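Local coordinates for protein restriction endonuclease LpnPI (Legionella pneumophila subsp. pneumophila str. Philadelphia 1, PDB 4RZL) that recognises DNA carrying modified cytosines through this N-terminal SRA domain and, as a whole restriction endonuclease, probably cleaves it with a separate nuclease domain, at residues T186-P191 / G221-L226; G75-S80 / I89-N94. All coordinates share one frame; numbering follows the deposited sequence.

In the fold
Contact 2 is the more buried of the two. It joins the loop before strand 80-82 to strand 87-91, at the open end of a β-hairpin. Contact 1 is only partly buried: the loop after helix 212-220 returns to the C-terminal end of strand 176-187. The two do not touch, their centres lying about 21 Å apart, yet both reach one sheet, in which strands 87-91 and 176-187 are neighbours. Backbone hydrogen bonds serve each. In contact 1 they are joined by small aliphatic contacts and one long amide-carboxylate bond near the surface; in contact 2 they are joined by tryptophan, proline and tyrosine packing and by a carboxylate that accepts a strand N-H.

Contact 1 of 2, residues T186-P191 / G221-L226; sequences TILNIP and GKADVL
L188 CD2 lies 3.6 Å from A223 CB, although the leucine's own CB is directed away overall; the long side chain also reaches V152, V154 and F214. The alanine methyl is small enough to sit against both L188 CD2 and T186 CG2, the latter 4.0 Å from A223 CB. T186 and V225 cross at about a right angle, T186 CG2 lying 3.7 Å from V225 CG2. The threonine torsion puts CG2 anti to the backbone N and OG1 anti to the carbonyl carbon, so the methyl packs on V225 while the hydroxyl is hydrogen-bonded to G156 O. I187 and L226 meet more loosely, CG2 to CD1 at 4.1 Å. On the more exposed side N189 faces D224, amide and carboxylate planes 82° apart; N189 ND2 comes from above the carboxylate plane to D224 OD2 at 3.3 Å, a long bond. The N189 CG is set anti to its backbone N (chi1 -176°). Between the backbones L226 N donates to I187 O over 2.9 Å, almost straight at 176°, and N189 N to D224 O over 2.7 Å. These two bonds flank a single β-bridge, L188 with V225, tying the loop after helix 212-220 to the end of strand 176-187, just before N189 centres an inverse γ-turn.

Contact 2 of 2, residues G75-S80 / I89-N94; sequences GDWPDS and IYYGDN
Y91 turns one ring face to W77, whose CA sits over it near the rim, while D79 OD1 and P78 O lie at the ring edge, near its plane. The cluster closes the open end of a β-hairpin, strands 80-82 and 87-91, in the mixed sheet of this SRA domain. The tryptophan receives Y91 CD2 at its own edge, 3.5 Å from W77 CE3; the rings are oblique, planes 59° apart. Large aromatic rings suit the buried W77 and Y91 positions, and W77 also packs on F178 and makes a cation-π contact with K171. The more exposed P78 adds its CD at 3.4 Å from Y91 CE1, obliquely, and centres an inverse γ-turn that bends the loop into the strand. There S80 and I89 form an antiparallel hydrogen-bonded pair, S80 N to I89 O at 2.9 Å and I89 N to S80 O at 2.8 Å. The small S80 fits beside branched I89 on the same sheet face, OG to CB 3.7 Å. D79 OD1 takes the place a backbone carbonyl would probably hold: with CG anti to the carbonyl carbon (chi1 -61°), it accepts Y91 N at 2.7 Å, nearly along its C-O axis. D79 OD2 bonds T70 OG1 and a water 2.6 Å away, which also lies 2.9 Å from Y91 O.

Contact 1 of 2, residues T186-P191 / G221-L226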
ATOM      1  N   THR A 186       9.403  -2.617  -0.723  1.00 12.10           N
ATOM      2  CA  THR A 186       9.954  -2.595  -2.072  1.00 11.46           C
ATOM      3  C   THR A 186       8.835  -2.460  -3.094  1.00 13.18           C
ATOM      4  O   THR A 186       7.856  -3.205  -3.042  1.00 13.67           O
ATOM      5  CB  THR A 186      10.726  -3.887  -2.398  1.00 17.32           C
ATOM      6  OG1 THR A 186      11.784  -4.063  -1.456  1.00 16.47           O
ATOM      7  CG2 THR A 186      11.276  -3.848  -3.838  1.00 13.22           C
ATOM      8  N   ILE A 187       8.976  -1.526  -4.025  1.00 12.90           N
ATOM      9  CA  ILE A 187       8.008  -1.432  -5.108  1.00 12.03           C
ATOM     10  C   ILE A 187       8.457  -2.350  -6.249  1.00 11.65           C
ATOM     11  O   ILE A 187       9.573  -2.243  -6.754  1.00 11.96           O
ATOM     12  CB  ILE A 187       7.837   0.021  -5.605  1.00 11.53           C
ATOM     13  CG1 ILE A 187       7.368   0.916  -4.448  1.00 14.47           C
ATOM     14  CG2 ILE A 187       6.831   0.079  -6.740  1.00 11.74           C
ATOM     15  CD1 ILE A 187       7.161   2.348  -4.822  1.00 19.22           C
ATOM     16  N   LEU A 188       7.576  -3.260  -6.643  1.00 13.87           N
ATOM     17  CA  LEU A 188       7.900  -4.231  -7.687  1.00 13.71           C
ATOM     18  C   LEU A 188       7.824  -3.653  -9.106  1.00 16.44           C
ATOM     19  O   LEU A 188       7.039  -2.747  -9.388  1.00 12.75           O
ATOM     20  CB  LEU A 188       6.964  -5.428  -7.589  1.00 10.54           C
ATOM     21  CG  LEU A 188       7.013  -6.226  -6.293  1.00 17.34           C
ATOM     22  CD1 LEU A 188       5.936  -7.302  -6.312  1.00 11.87           C
ATOM     23  CD2 LEU A 188       8.397  -6.844  -6.102  1.00 12.84           C
ATOM     24  N   ASN A 189       8.628  -4.215 -10.002  1.00 15.07           N
ATOM     25  CA  ASN A 189       8.586  -3.839 -11.404  1.00 14.65           C
ATOM     26  C   ASN A 189       7.322  -4.386 -12.070  1.00 16.60           C
ATOM     27  O   ASN A 189       7.368  -5.341 -12.842  1.00 18.18           O
ATOM     28  CB  ASN A 189       9.848  -4.340 -12.124  1.00 15.73           C
ATOM     29  CG  ASN A 189       9.920  -3.890 -13.578  1.00 24.56           C
ATOM     30  OD1 ASN A 189       9.184  -3.003 -14.011  1.00 18.52           O
ATOM     31  ND2 ASN A 189      10.809  -4.510 -14.341  1.00 36.02           N
ATOM     32  N   ILE A 190       6.191  -3.781 -11.735  1.00 15.94           N
ATOM     33  CA  ILE A 190       4.901  -4.115 -12.320  1.00 12.68           C
ATOM     34  C   ILE A 190       4.291  -2.813 -12.795  1.00 13.92           C
ATOM     35  O   ILE A 190       3.838  -2.011 -11.977  1.00 16.74           O
ATOM     36  CB  ILE A 190       3.954  -4.779 -11.312  1.00 14.63           C
ATOM     37  CG1 ILE A 190       4.522  -6.120 -10.835  1.00 14.81           C
ATOM     38  CG2 ILE A 190       2.551  -4.915 -11.910  1.00 12.16           C
ATOM     39  CD1 ILE A 190       3.673  -6.811  -9.783  1.00 12.19           C
ATOM     40  N   PRO A 191       4.319  -2.569 -14.114  1.00 17.80           N
ATOM     41  CA  PRO A 191       3.793  -1.288 -14.617  1.00 11.85           C
ATOM     42  C   PRO A 191       2.268  -1.192 -14.553  1.00 14.16           C
ATOM     43  O   PRO A 191       1.740  -0.087 -14.564  1.00 13.09           O
ATOM     44  CB  PRO A 191       4.281  -1.245 -16.073  1.00 13.25           C
ATOM     45  CG  PRO A 191       4.556  -2.705 -16.440  1.00 26.19           C
ATOM     46  CD  PRO A 191       5.001  -3.364 -15.158  1.00 15.16           C
ATOM     47  N   GLY A 221      11.932 -14.642  -2.544  1.00 15.84           N
ATOM     48  CA  GLY A 221      12.280 -13.563  -1.636  1.00 16.64           C
ATOM     49  C   GLY A 221      13.163 -12.503  -2.282  1.00 19.99           C
ATOM     50  O   GLY A 221      13.594 -11.575  -1.610  1.00 19.70           O
ATOM     51  N   LYS A 222      13.415 -12.616  -3.588  1.00 16.39           N
ATOM     52  CA  LYS A 222      14.244 -11.631  -4.301  1.00 22.36           C
ATOM     53  C   LYS A 222      13.396 -10.845  -5.298  1.00 19.27           C
ATOM     54  O   LYS A 222      12.873 -11.401  -6.263  1.00 25.71           O
ATOM     55  CB  LYS A 222      15.411 -12.310  -5.027  1.00 22.16           C
ATOM     56  CG  LYS A 222      16.519 -12.805  -4.103  1.00 31.99           C
ATOM     57  N   ALA A 223      13.225  -9.561  -5.036  1.00 19.79           N
ATOM     58  CA  ALA A 223      12.276  -8.756  -5.794  1.00 17.10           C
ATOM     59  C   ALA A 223      12.890  -8.153  -7.044  1.00 20.07           C
ATOM     60  O   ALA A 223      14.033  -7.708  -7.029  1.00 22.05           O
ATOM     61  CB  ALA A 223      11.724  -7.660  -4.920  1.00 15.40           C
ATOM     62  N   ASP A 224      12.126  -8.139  -8.125  1.00 17.55           N
ATOM     63  CA  ASP A 224      12.457  -7.316  -9.286  1.00 20.33           C
ATOM     64  C   ASP A 224      11.955  -5.901  -8.993  1.00 14.47           C
ATOM     65  O   ASP A 224      10.758  -5.632  -9.070  1.00 16.50           O
ATOM     66  CB  ASP A 224      11.820  -7.881 -10.562  1.00 20.76           C
ATOM     67  CG  ASP A 224      12.212  -7.110 -11.818  1.00 27.11           C
ATOM     68  OD1 ASP A 224      13.176  -6.324 -11.769  1.00 30.63           O
ATOM     69  OD2 ASP A 224      11.582  -7.330 -12.875  1.00 32.34           O
ATOM     70  N   VAL A 225      12.874  -5.025  -8.608  1.00 16.15           N
ATOM     71  CA  VAL A 225      12.539  -3.700  -8.096  1.00 16.36           C
ATOM     72  C   VAL A 225      12.285  -2.704  -9.226  1.00 20.06           C
ATOM     73  O   VAL A 225      13.020  -2.679 -10.217  1.00 16.02           O
ATOM     74  CB  VAL A 225      13.671  -3.140  -7.190  1.00 16.53           C
ATOM     75  CG1 VAL A 225      13.229  -1.844  -6.503  1.00 11.82           C
ATOM     76  CG2 VAL A 225      14.105  -4.173  -6.153  1.00 14.43           C
ATOM     77  N   LEU A 226      11.254  -1.874  -9.063  1.00 14.23           N
ATOM     78  CA  LEU A 226      11.000  -0.772  -9.981  1.00 14.50           C
ATOM     79  C   LEU A 226      12.007   0.343  -9.704  1.00 15.99           C
ATOM     80  O   LEU A 226      11.825   1.156  -8.789  1.00 14.13           O
ATOM     81  CB  LEU A 226       9.564  -0.256  -9.844  1.00 12.33           C
ATOM     82  CG  LEU A 226       8.887   0.378 -11.067  1.00 15.79           C
ATOM     83  CD1 LEU A 226       7.418   0.690 -10.781  1.00 13.79           C
ATOM     84  CD2 LEU A 226       9.596   1.621 -11.532  1.00 19.89           C
TER

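Contact 2 of 2, residues G75-S80 / I89-N94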
ATOM      1  N   GLY A  75       4.020  16.078   8.468  1.00 38.88           N
ATOM      2  CA  GLY A  75       5.456  16.027   8.685  1.00 41.34           C
ATOM      3  C   GLY A  75       5.849  15.166   9.879  1.00 34.25           C
ATOM      4  O   GLY A  75       6.977  14.675   9.946  1.00 33.19           O
ATOM      5  N   ASP A  76       4.934  14.989  10.831  1.00 28.60           N
ATOM      6  CA  ASP A  76       5.233  14.146  11.991  1.00 30.49           C
ATOM      7  C   ASP A  76       5.358  12.679  11.586  1.00 34.41           C
ATOM      8  O   ASP A  76       6.178  11.952  12.147  1.00 34.27           O
ATOM      9  CB  ASP A  76       4.169  14.296  13.072  1.00 34.27           C
ATOM     10  CG  ASP A  76       4.124  15.710  13.658  1.00 39.51           C
ATOM     11  OD1 ASP A  76       5.188  16.351  13.754  1.00 30.76           O
ATOM     12  OD2 ASP A  76       3.025  16.168  14.029  1.00 34.96           O
ATOM     13  N   TRP A  77       4.563  12.247  10.605  1.00 23.50           N
ATOM     14  CA  TRP A  77       4.680  10.878  10.101  1.00 23.90           C
ATOM     15  C   TRP A  77       5.007  10.932   8.618  1.00 19.23           C
ATOM     16  O   TRP A  77       4.129  10.787   7.772  1.00 19.17           O
ATOM     17  CB  TRP A  77       3.398  10.089  10.356  1.00 21.21           C
ATOM     18  CG  TRP A  77       2.969  10.146  11.782  1.00 23.05           C
ATOM     19  CD1 TRP A  77       1.972  10.922  12.312  1.00 19.80           C
ATOM     20  CD2 TRP A  77       3.530   9.412  12.874  1.00 20.25           C
ATOM     21  NE1 TRP A  77       1.877  10.706  13.668  1.00 24.30           N
ATOM     22  CE2 TRP A  77       2.822   9.787  14.037  1.00 24.19           C
ATOM     23  CE3 TRP A  77       4.569   8.480  12.987  1.00 14.67           C
ATOM     24  CZ2 TRP A  77       3.112   9.257  15.286  1.00 20.72           C
ATOM     25  CZ3 TRP A  77       4.856   7.962  14.228  1.00 22.48           C
ATOM     26  CH2 TRP A  77       4.127   8.348  15.364  1.00 18.99           C
ATOM     27  N   PRO A  78       6.285  11.152   8.301  1.00 18.27           N
ATOM     28  CA  PRO A  78       6.672  11.462   6.923  1.00 25.07           C
ATOM     29  C   PRO A  78       6.687  10.251   5.960  1.00 19.60           C
ATOM     30  O   PRO A  78       7.777   9.814   5.570  1.00 23.06           O
ATOM     31  CB  PRO A  78       8.084  12.034   7.099  1.00 23.58           C
ATOM     32  CG  PRO A  78       8.616  11.325   8.309  1.00 26.65           C
ATOM     33  CD  PRO A  78       7.440  11.107   9.219  1.00 19.80           C
ATOM     34  N   ASP A  79       5.523   9.736   5.561  1.00 18.39           N
ATOM     35  CA  ASP A  79       5.499   8.698   4.524  1.00 17.51           C
ATOM     36  C   ASP A  79       6.189   9.215   3.270  1.00 24.57           C
ATOM     37  O   ASP A  79       6.052  10.391   2.934  1.00 21.20           O
ATOM     38  CB  ASP A  79       4.078   8.272   4.174  1.00 17.25           C
ATOM     39  CG  ASP A  79       3.332   7.681   5.357  1.00 22.68           C
ATOM     40  OD1 ASP A  79       3.941   6.966   6.176  1.00 23.76           O
ATOM     41  OD2 ASP A  79       2.118   7.915   5.451  1.00 27.17           O
ATOM     42  N   SER A  80       6.927   8.353   2.576  1.00 19.01           N
ATOM     43  CA  SER A  80       7.634   8.802   1.377  1.00 18.94           C
ATOM     44  C   SER A  80       7.906   7.693   0.368  1.00 21.79           C
ATOM     45  O   SER A  80       7.999   6.509   0.711  1.00 17.06           O
ATOM     46  CB  SER A  80       8.966   9.453   1.756  1.00 23.01           C
ATOM     47  OG  SER A  80       9.826   8.489   2.330  1.00 23.98           O
ATOM     48  N   ILE A  89       8.479   4.272   2.270  1.00 13.71           N
ATOM     49  CA  ILE A  89       8.520   4.318   3.728  1.00 13.82           C
ATOM     50  C   ILE A  89       7.150   4.713   4.241  1.00 14.77           C
ATOM     51  O   ILE A  89       6.609   5.739   3.835  1.00 13.73           O
ATOM     52  CB  ILE A  89       9.570   5.302   4.243  1.00 16.07           C
ATOM     53  CG1 ILE A  89      10.960   4.859   3.781  1.00 14.41           C
ATOM     54  CG2 ILE A  89       9.513   5.385   5.770  1.00 19.81           C
ATOM     55  CD1 ILE A  89      12.048   5.828   4.162  1.00 22.76           C
ATOM     56  N   TYR A  90       6.606   3.888   5.131  1.00 13.25           N
ATOM     57  CA  TYR A  90       5.213   3.967   5.554  1.00 14.68           C
ATOM     58  C   TYR A  90       5.081   3.894   7.070  1.00 17.26           C
ATOM     59  O   TYR A  90       5.680   3.021   7.697  1.00 16.36           O
ATOM     60  CB  TYR A  90       4.429   2.824   4.912  1.00 15.10           C
ATOM     61  CG  TYR A  90       2.989   2.709   5.347  1.00 14.78           C
ATOM     62  CD1 TYR A  90       2.005   3.517   4.789  1.00 11.77           C
ATOM     63  CD2 TYR A  90       2.610   1.773   6.301  1.00 17.41           C
ATOM     64  CE1 TYR A  90       0.680   3.392   5.178  1.00 18.96           C
ATOM     65  CE2 TYR A  90       1.280   1.647   6.703  1.00 19.28           C
ATOM     66  CZ  TYR A  90       0.324   2.454   6.138  1.00 18.48           C
ATOM     67  OH  TYR A  90      -0.993   2.318   6.530  1.00 19.88           O
ATOM     68  N   TYR A  91       4.307   4.796   7.662  1.00 12.28           N
ATOM     69  CA  TYR A  91       4.123   4.785   9.114  1.00 15.58           C
ATOM     70  C   TYR A  91       2.797   4.147   9.495  1.00 16.80           C
ATOM     71  O   TYR A  91       1.785   4.338   8.813  1.00 16.87           O
ATOM     72  CB  TYR A  91       4.230   6.204   9.683  1.00 17.17           C
ATOM     73  CG  TYR A  91       5.658   6.701   9.699  1.00 17.22           C
ATOM     74  CD1 TYR A  91       6.204   7.333   8.590  1.00 17.71           C
ATOM     75  CD2 TYR A  91       6.472   6.500  10.809  1.00 17.58           C
ATOM     76  CE1 TYR A  91       7.512   7.761   8.588  1.00 22.04           C
ATOM     77  CE2 TYR A  91       7.791   6.953  10.825  1.00 16.28           C
ATOM     78  CZ  TYR A  91       8.302   7.580   9.711  1.00 22.80           C
ATOM     79  OH  TYR A  91       9.609   8.017   9.697  1.00 28.16           O
ATOM     80  N   GLY A  92       2.787   3.452  10.587  1.00 12.12           N
ATOM     81  CA  GLY A  92       1.702   2.661  11.021  1.00 12.55           C
ATOM     82  C   GLY A  92       0.554   3.449  11.620  1.00 14.51           C
ATOM     83  O   GLY A  92       0.557   4.587  11.637  1.00 12.63           O
ATOM     84  N   ASP A  93      -0.433   2.746  12.057  1.00 12.19           N
ATOM     85  CA  ASP A  93      -1.661   3.270  12.436  1.00 15.66           C
ATOM     86  C   ASP A  93      -1.811   3.578  13.959  1.00 20.55           C
ATOM     87  O   ASP A  93      -2.844   3.521  14.399  1.00 17.34           O
ATOM     88  CB  ASP A  93      -2.833   2.476  11.905  1.00 18.44           C
ATOM     89  CG  ASP A  93      -2.944   1.058  12.491  1.00 23.86           C
ATOM     90  OD1 ASP A  93      -2.053   0.536  13.067  1.00 21.11           O
ATOM     91  OD2 ASP A  93      -3.922   0.463  12.305  1.00 24.62           O
ATOM     92  N   ASN A  94      -0.762   3.797  14.642  1.00 18.88           N
ATOM     93  CA  ASN A  94      -0.822   4.215  16.031  1.00 17.91           C
ATOM     94  C   ASN A  94      -0.297   5.645  16.124  1.00 16.87           C
ATOM     95  O   ASN A  94       0.762   5.896  16.519  1.00 16.68           O
ATOM     96  CB  ASN A  94      -0.073   3.275  17.004  1.00 17.48           C
ATOM     97  CG  ASN A  94      -0.391   3.565  18.490  1.00 23.05           C
ATOM     98  OD1 ASN A  94      -1.420   3.971  18.780  1.00 17.02           O
ATOM     99  ND2 ASN A  94       0.527   3.353  19.356  1.00 16.24           N
TER
HETATM  100  O   HOH W   1       0.737   6.514   7.226  1.00 31.80           O